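Local atomic coordinates of LBCATS-a (Synthetic construct, PDB entry 5EY5), a protein that probably cleaves indole-3-glycerol phosphate to indole and glyceraldehyde 3-phosphate, as the alpha chain of tryptophan synthase. Residues M1-E9 / R89-V98; P21-D29 / I64-S74. One frame throughout, in Å; residues are numbered along the deposited sequence.

Contact 1: M1-E9 / R89-V98; sequences MNRIAEAFE and REKNTDVPIV
R3, in the first turn of helix 3-14, reaches across to the loop before strand 97-100 and lies on R89. R3 CB rests on the proline ring, 3.9 Å from P96 CG. CG stands anti to the carbonyl carbon (chi1 -73°), and the extended chain carries the tip out along the loop. R3 CD passes D94 O at 3.5 Å. R3 NE then donates to T93 O at 2.6 Å. This bond is bent (139° at the hydrogen), and NE sits above the carbonyl plane. R3 NH2 adds a weak bond to the same oxygen. The R3 guanidinium is stacked on that of R89, centres 3.8 Å apart and planes at 20°. The two side chains run in opposite directions. The carboxylate of D124 forms salt bridges with R3 NH1 and R89 NH2, so one anion is shared by the stacked pair and probably balances its charge. R89 is also held end-on, with NH1 and NH2 each 2.8 Å from V95 O, and NH2 bonds to G122 O. N92 OD1 accepts from D94 N in an Asx turn and from V95 N, one residue further, as an Asx motif.

Nearer the helix the contact is apolar. I4 CG1 lies 4.0 Å from P96 CB, and A7 CB lies 3.8 Å from P96 CG. I4 CD1 touches V98 CG2, the two side chains crossing at about a right angle. N2 caps the helix, its OD1 accepting from I4 N. Helix 3-14 thus packs against the N-terminal end of strand 97-100, where I4 also touches D149 of strand 149-154 and F8 touches I47 and P207.

Contact 2: P21-D29 / I64-S74; sequences PFITAGDPD and IQRASQRALAS
The R70 guanidinium turns its edge to D27, with OD1 close to its plane, while one face lies over R66 O and A67 CA of its own helix. The F22 ring has a water at its edge, and I64 CD1 approaches obliquely, 3.7 Å from F22 CE2. The fold is a TIM barrel. Here its first strand, 18-24, and the turn after it pack on helix 62-73, which follows the second strand. The axes of strand 21-24 and helix 64-73 approach to 8.9 Å, at 45°.

R70 grips D27 side-on in a salt bridge: NE to OD1 at 2.7 Å and NH2 to OD2 at 3.0 Å. Both nitrogens meet the carboxylate from above its plane, and the two flat groups are 48° apart. D27 CG is anti to the backbone N (chi1 165°), which swings the carboxylate over to the helix. A leucine in place of R70 would probably leave the buried D27 carboxylate without its charged mate and free to turn.

Small residues let the backbones come close. A71 CB packs 3.3 Å from A25 O, a buried oxygen with no partner in the model, and 3.7 Å from T24 CG2. G26 sits in the type II turn from T24 to D27; a CB there would be jammed against the carbonyl oxygen of A25 and would probably sit tightly against A71. I64, at the start of the segment, also lines the sn-glycerol-3-phosphate pocket. One water also joins the two segments, 2.6 Å from T24 OG1 and 2.9 Å from S68 OG.

Contacts 1 and 2 serve opposite ends of one barrel. Contact 1 lies where strand 97-100 begins, contact 2 where strand 18-24 ends. Their centres are 23 Å apart and their nearest atoms about 7 Å, so they do not touch. Strand 48-51 stands between them: its I48 bonds to the backbone of P96 and V98, and its E49 to that of P21 and I23. Along the chain contact 2 is nested within contact 1. Contact 2 reaches the sn-glycerol-3-phosphate pocket directly, the I64 side chain lying about 3 Å from the ligand. Contact 1 does not reach it; the V98 side chain is about 8 Å from the ligand.

Contact 1: M1-E9 / R89-V98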
# COMPACT_ATOMS: atom_id res chain seq x y z
N MET A 1 -54.77 4.33 -38.34
CA MET A 1 -53.85 5.26 -37.70
C MET A 1 -53.50 4.81 -36.28
O MET A 1 -54.34 4.21 -35.60
CB MET A 1 -54.44 6.67 -37.67
CG MET A 1 -55.71 6.79 -36.85
SD MET A 1 -56.57 8.37 -36.99
CE MET A 1 -55.34 9.50 -36.35
N ASN A 2 -52.28 5.10 -35.85
CA ASN A 2 -51.83 4.72 -34.51
C ASN A 2 -52.84 5.19 -33.46
O ASN A 2 -53.41 6.28 -33.57
CB ASN A 2 -50.45 5.32 -34.23
CG ASN A 2 -49.74 4.67 -33.04
OD1 ASN A 2 -50.03 4.98 -31.89
ND2 ASN A 2 -48.78 3.77 -33.33
N ARG A 3 -53.07 4.34 -32.45
CA ARG A 3 -53.93 4.72 -31.33
C ARG A 3 -53.47 6.02 -30.68
O ARG A 3 -54.30 6.79 -30.16
CB ARG A 3 -53.95 3.61 -30.27
CG ARG A 3 -54.74 2.39 -30.68
CD ARG A 3 -54.86 1.41 -29.51
NE ARG A 3 -55.53 0.17 -29.90
CZ ARG A 3 -54.90 -0.96 -30.21
NH1 ARG A 3 -53.57 -1.02 -30.18
NH2 ARG A 3 -55.60 -2.04 -30.55
N ILE A 4 -52.16 6.27 -30.64
CA ILE A 4 -51.69 7.52 -30.04
C ILE A 4 -52.21 8.71 -30.83
O ILE A 4 -52.75 9.67 -30.26
CB ILE A 4 -50.15 7.53 -29.96
CG1 ILE A 4 -49.66 6.46 -28.96
CG2 ILE A 4 -49.68 8.90 -29.53
CD1 ILE A 4 -48.16 6.27 -29.00
N ALA A 5 -52.06 8.67 -32.15
CA ALA A 5 -52.58 9.74 -32.99
C ALA A 5 -54.08 9.90 -32.82
O ALA A 5 -54.59 11.02 -32.69
CB ALA A 5 -52.22 9.48 -34.46
N GLU A 6 -54.82 8.78 -32.80
CA GLU A 6 -56.27 8.86 -32.63
C GLU A 6 -56.64 9.52 -31.31
O GLU A 6 -57.53 10.38 -31.26
CB GLU A 6 -56.90 7.47 -32.71
CG GLU A 6 -56.53 6.69 -33.95
CD GLU A 6 -57.26 5.36 -34.06
OE1 GLU A 6 -57.64 4.79 -33.01
OE2 GLU A 6 -57.45 4.89 -35.20
N ALA A 7 -55.96 9.15 -30.23
CA ALA A 7 -56.22 9.77 -28.93
C ALA A 7 -56.00 11.28 -28.95
O ALA A 7 -56.82 12.04 -28.43
CB ALA A 7 -55.34 9.12 -27.87
N PHE A 8 -54.88 11.74 -29.52
CA PHE A 8 -54.58 13.18 -29.50
C PHE A 8 -55.55 13.94 -30.38
O PHE A 8 -55.98 15.05 -30.03
CB PHE A 8 -53.14 13.44 -29.95
CG PHE A 8 -52.13 13.35 -28.84
CD1 PHE A 8 -52.09 14.31 -27.84
CD2 PHE A 8 -51.22 12.31 -28.81
CE1 PHE A 8 -51.15 14.23 -26.80
CE2 PHE A 8 -50.29 12.22 -27.77
CZ PHE A 8 -50.25 13.18 -26.77
N GLU A 9 -55.90 13.36 -31.53
CA GLU A 9 -56.88 13.99 -32.42
C GLU A 9 -58.23 14.14 -31.74
O GLU A 9 -58.89 15.18 -31.86
CB GLU A 9 -57.00 13.19 -33.71
CG GLU A 9 -58.12 13.64 -34.66
CD GLU A 9 -57.84 14.99 -35.31
OE1 GLU A 9 -56.82 15.62 -34.95
OE2 GLU A 9 -58.63 15.42 -36.18
N ARG A 89 -55.74 -6.29 -24.13
CA ARG A 89 -56.40 -6.07 -25.41
C ARG A 89 -57.61 -6.96 -25.59
O ARG A 89 -58.47 -6.65 -26.42
CB ARG A 89 -55.42 -6.30 -26.56
CG ARG A 89 -54.31 -5.27 -26.64
CD ARG A 89 -54.88 -3.87 -26.69
NE ARG A 89 -53.83 -2.84 -26.82
CZ ARG A 89 -54.03 -1.56 -26.54
NH1 ARG A 89 -55.22 -1.17 -26.09
NH2 ARG A 89 -53.05 -0.67 -26.69
N GLU A 90 -57.71 -8.06 -24.85
CA GLU A 90 -58.91 -8.88 -24.96
C GLU A 90 -60.15 -8.06 -24.68
O GLU A 90 -61.17 -8.22 -25.36
CB GLU A 90 -58.82 -10.08 -24.02
CG GLU A 90 -57.87 -11.16 -24.50
CD GLU A 90 -57.95 -12.43 -23.67
OE1 GLU A 90 -58.12 -12.32 -22.44
OE2 GLU A 90 -57.84 -13.53 -24.25
N LYS A 91 -60.08 -7.14 -23.72
CA LYS A 91 -61.25 -6.38 -23.29
C LYS A 91 -61.16 -4.89 -23.57
O LYS A 91 -62.19 -4.22 -23.57
CB LYS A 91 -61.51 -6.59 -21.79
CG LYS A 91 -62.76 -5.92 -21.26
CD LYS A 91 -64.04 -6.52 -21.84
CE LYS A 91 -65.28 -5.84 -21.28
NZ LYS A 91 -66.54 -6.60 -21.57
N ASN A 92 -59.97 -4.35 -23.82
CA ASN A 92 -59.81 -2.92 -24.10
C ASN A 92 -58.87 -2.72 -25.29
O ASN A 92 -57.64 -2.73 -25.14
CB ASN A 92 -59.30 -2.17 -22.87
CG ASN A 92 -59.30 -0.67 -23.07
OD1 ASN A 92 -59.13 -0.18 -24.19
ND2 ASN A 92 -59.50 0.06 -21.98
N THR A 93 -59.46 -2.52 -26.47
CA THR A 93 -58.73 -2.25 -27.70
C THR A 93 -58.51 -0.77 -27.96
O THR A 93 -57.90 -0.40 -28.96
CB THR A 93 -59.47 -2.86 -28.90
OG1 THR A 93 -60.48 -1.95 -29.35
CG2 THR A 93 -60.14 -4.15 -28.48
N ASP A 94 -59.01 0.10 -27.07
CA ASP A 94 -58.99 1.54 -27.29
C ASP A 94 -57.73 2.20 -26.72
O ASP A 94 -57.09 3.00 -27.41
CB ASP A 94 -60.24 2.17 -26.68
CG ASP A 94 -61.51 1.42 -27.04
OD1 ASP A 94 -62.08 1.67 -28.12
OD2 ASP A 94 -61.96 0.58 -26.23
N VAL A 95 -57.38 1.89 -25.48
CA VAL A 95 -56.41 2.72 -24.74
C VAL A 95 -55.02 2.59 -25.37
O VAL A 95 -54.53 1.46 -25.54
CB VAL A 95 -56.37 2.31 -23.27
CG1 VAL A 95 -55.85 0.88 -23.14
CG2 VAL A 95 -55.47 3.27 -22.49
N PRO A 96 -54.35 3.69 -25.70
CA PRO A 96 -52.98 3.58 -26.21
C PRO A 96 -52.04 3.16 -25.10
O PRO A 96 -52.10 3.67 -23.97
CB PRO A 96 -52.67 5.00 -26.72
CG PRO A 96 -54.03 5.64 -26.92
CD PRO A 96 -54.90 5.05 -25.85
N ILE A 97 -51.17 2.22 -25.42
CA ILE A 97 -50.17 1.69 -24.49
C ILE A 97 -48.80 2.01 -25.06
O ILE A 97 -48.55 1.76 -26.25
CB ILE A 97 -50.34 0.17 -24.28
CG1 ILE A 97 -51.67 -0.13 -23.60
CG2 ILE A 97 -49.17 -0.41 -23.45
CD1 ILE A 97 -51.71 0.32 -22.16
N VAL A 98 -47.94 2.59 -24.23
CA VAL A 98 -46.55 2.89 -24.58
C VAL A 98 -45.65 2.11 -23.63
O VAL A 98 -45.87 2.14 -22.41
CB VAL A 98 -46.26 4.40 -24.48
CG1 VAL A 98 -44.76 4.68 -24.71
CG2 VAL A 98 -47.11 5.16 -25.49

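Contact 2: P21-D29 / I64-S74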
# COMPACT_ATOMS: atom_id res chain seq x y z
N PRO A 21 -50.45 8.74 -17.46
CA PRO A 21 -49.78 8.16 -16.29
C PRO A 21 -48.69 7.18 -16.70
O PRO A 21 -48.80 6.48 -17.71
CB PRO A 21 -50.92 7.45 -15.53
CG PRO A 21 -51.99 7.21 -16.55
CD PRO A 21 -51.87 8.34 -17.56
N PHE A 22 -47.63 7.14 -15.89
CA PHE A 22 -46.60 6.10 -16.00
C PHE A 22 -46.64 5.22 -14.76
O PHE A 22 -46.57 5.73 -13.64
CB PHE A 22 -45.21 6.72 -16.13
CG PHE A 22 -44.09 5.75 -15.88
CD1 PHE A 22 -43.45 5.12 -16.93
CD2 PHE A 22 -43.68 5.45 -14.58
CE1 PHE A 22 -42.42 4.21 -16.70
CE2 PHE A 22 -42.68 4.55 -14.35
CZ PHE A 22 -42.04 3.93 -15.40
N ILE A 23 -46.70 3.89 -14.95
CA ILE A 23 -46.39 2.95 -13.88
C ILE A 23 -45.35 1.95 -14.37
O ILE A 23 -45.24 1.67 -15.56
CB ILE A 23 -47.62 2.19 -13.34
CG1 ILE A 23 -48.30 1.42 -14.49
CG2 ILE A 23 -48.57 3.13 -12.61
CD1 ILE A 23 -49.43 0.53 -14.02
N THR A 24 -44.61 1.38 -13.42
CA THR A 24 -43.69 0.29 -13.73
C THR A 24 -44.46 -1.01 -13.83
O THR A 24 -45.19 -1.38 -12.90
CB THR A 24 -42.61 0.19 -12.65
OG1 THR A 24 -41.78 1.36 -12.67
CG2 THR A 24 -41.73 -1.07 -12.88
N ALA A 25 -44.29 -1.74 -14.93
CA ALA A 25 -44.97 -3.02 -15.07
C ALA A 25 -44.37 -4.06 -14.13
O ALA A 25 -43.14 -4.22 -14.07
CB ALA A 25 -44.90 -3.52 -16.51
N GLY A 26 -45.24 -4.79 -13.42
CA GLY A 26 -44.80 -5.80 -12.48
C GLY A 26 -44.51 -5.30 -11.08
O GLY A 26 -43.98 -6.05 -10.26
N ASP A 27 -44.83 -4.05 -10.78
CA ASP A 27 -44.66 -3.51 -9.44
C ASP A 27 -46.02 -3.20 -8.83
O ASP A 27 -46.69 -2.27 -9.28
CB ASP A 27 -43.81 -2.25 -9.46
CG ASP A 27 -43.91 -1.46 -8.18
OD1 ASP A 27 -43.80 -2.08 -7.10
OD2 ASP A 27 -44.10 -0.22 -8.25
N PRO A 28 -46.43 -3.94 -7.78
CA PRO A 28 -45.73 -5.02 -7.08
C PRO A 28 -45.77 -6.38 -7.79
O PRO A 28 -44.97 -7.25 -7.47
CB PRO A 28 -46.48 -5.10 -5.76
CG PRO A 28 -47.86 -4.74 -6.13
CD PRO A 28 -47.74 -3.66 -7.17
N ASP A 29 -46.70 -6.56 -8.73
CA ASP A 29 -46.71 -7.76 -9.57
C ASP A 29 -47.61 -7.47 -10.76
O ASP A 29 -48.32 -6.46 -10.78
CB ASP A 29 -47.17 -9.00 -8.79
CG ASP A 29 -48.57 -8.85 -8.21
OD1 ASP A 29 -49.42 -8.23 -8.87
OD2 ASP A 29 -48.81 -9.35 -7.09
N ILE A 64 -38.55 5.45 -9.06
CA ILE A 64 -38.75 4.49 -10.14
C ILE A 64 -37.63 3.46 -10.16
O ILE A 64 -37.84 2.34 -10.64
CB ILE A 64 -38.91 5.27 -11.46
CG1 ILE A 64 -40.26 5.99 -11.40
CG2 ILE A 64 -38.82 4.33 -12.67
CD1 ILE A 64 -40.52 6.93 -12.53
N GLN A 65 -36.44 3.80 -9.64
CA GLN A 65 -35.39 2.80 -9.42
C GLN A 65 -35.90 1.68 -8.53
O GLN A 65 -35.65 0.50 -8.79
CB GLN A 65 -34.15 3.43 -8.76
CG GLN A 65 -33.31 4.40 -9.60
CD GLN A 65 -32.32 5.17 -8.74
OE1 GLN A 65 -31.83 4.66 -7.73
NE2 GLN A 65 -32.03 6.41 -9.13
N ARG A 66 -36.53 2.06 -7.41
CA ARG A 66 -37.06 1.08 -6.47
C ARG A 66 -38.20 0.27 -7.07
O ARG A 66 -38.33 -0.92 -6.78
CB ARG A 66 -37.54 1.77 -5.18
CG ARG A 66 -36.44 2.49 -4.44
CD ARG A 66 -36.86 2.95 -3.05
NE ARG A 66 -37.94 3.93 -3.07
CZ ARG A 66 -37.76 5.24 -3.14
NH1 ARG A 66 -36.53 5.73 -3.23
NH2 ARG A 66 -38.80 6.07 -3.14
N ALA A 67 -39.08 0.92 -7.84
CA ALA A 67 -40.14 0.16 -8.51
C ALA A 67 -39.56 -0.87 -9.46
O ALA A 67 -40.02 -2.01 -9.51
CB ALA A 67 -41.09 1.12 -9.24
N SER A 68 -38.52 -0.49 -10.23
CA SER A 68 -37.88 -1.42 -11.16
C SER A 68 -37.25 -2.60 -10.44
O SER A 68 -37.33 -3.75 -10.90
CB SER A 68 -36.79 -0.71 -11.98
OG SER A 68 -37.34 0.20 -12.92
N GLN A 69 -36.59 -2.34 -9.31
CA GLN A 69 -35.99 -3.44 -8.57
C GLN A 69 -37.07 -4.37 -8.02
O GLN A 69 -36.88 -5.59 -7.97
CB GLN A 69 -35.12 -2.90 -7.43
CG GLN A 69 -33.70 -2.50 -7.84
CD GLN A 69 -32.82 -3.70 -8.18
OE1 GLN A 69 -32.28 -4.37 -7.29
NE2 GLN A 69 -32.66 -3.97 -9.48
N ARG A 70 -38.17 -3.80 -7.53
CA ARG A 70 -39.28 -4.63 -7.07
C ARG A 70 -39.87 -5.44 -8.23
O ARG A 70 -40.11 -6.65 -8.10
CB ARG A 70 -40.36 -3.74 -6.44
CG ARG A 70 -39.93 -3.11 -5.11
CD ARG A 70 -41.16 -2.61 -4.38
NE ARG A 70 -41.87 -1.62 -5.20
CZ ARG A 70 -41.63 -0.32 -5.16
NH1 ARG A 70 -40.69 0.15 -4.34
NH2 ARG A 70 -42.33 0.51 -5.92
N ALA A 71 -40.11 -4.78 -9.36
CA ALA A 71 -40.69 -5.47 -10.52
C ALA A 71 -39.77 -6.58 -11.01
O ALA A 71 -40.24 -7.66 -11.40
CB ALA A 71 -40.97 -4.45 -11.63
N LEU A 72 -38.46 -6.37 -10.96
CA LEU A 72 -37.55 -7.42 -11.41
C LEU A 72 -37.50 -8.58 -10.42
O LEU A 72 -37.37 -9.74 -10.82
CB LEU A 72 -36.15 -6.86 -11.63
CG LEU A 72 -35.93 -6.15 -12.97
CD1 LEU A 72 -34.47 -5.70 -13.08
CD2 LEU A 72 -36.31 -7.06 -14.14
N ALA A 73 -37.59 -8.30 -9.12
CA ALA A 73 -37.58 -9.42 -8.19
C ALA A 73 -38.88 -10.21 -8.26
O ALA A 73 -38.89 -11.40 -7.94
CB ALA A 73 -37.32 -8.93 -6.76
N SER A 74 -39.98 -9.57 -8.68
CA SER A 74 -41.24 -10.29 -8.89
C SER A 74 -41.27 -11.04 -10.22
O SER A 74 -42.32 -11.57 -10.59
CB SER A 74 -42.44 -9.32 -8.81
OG SER A 74 -42.58 -8.59 -10.02
O HOH W 1 -39.74 1.02 -14.25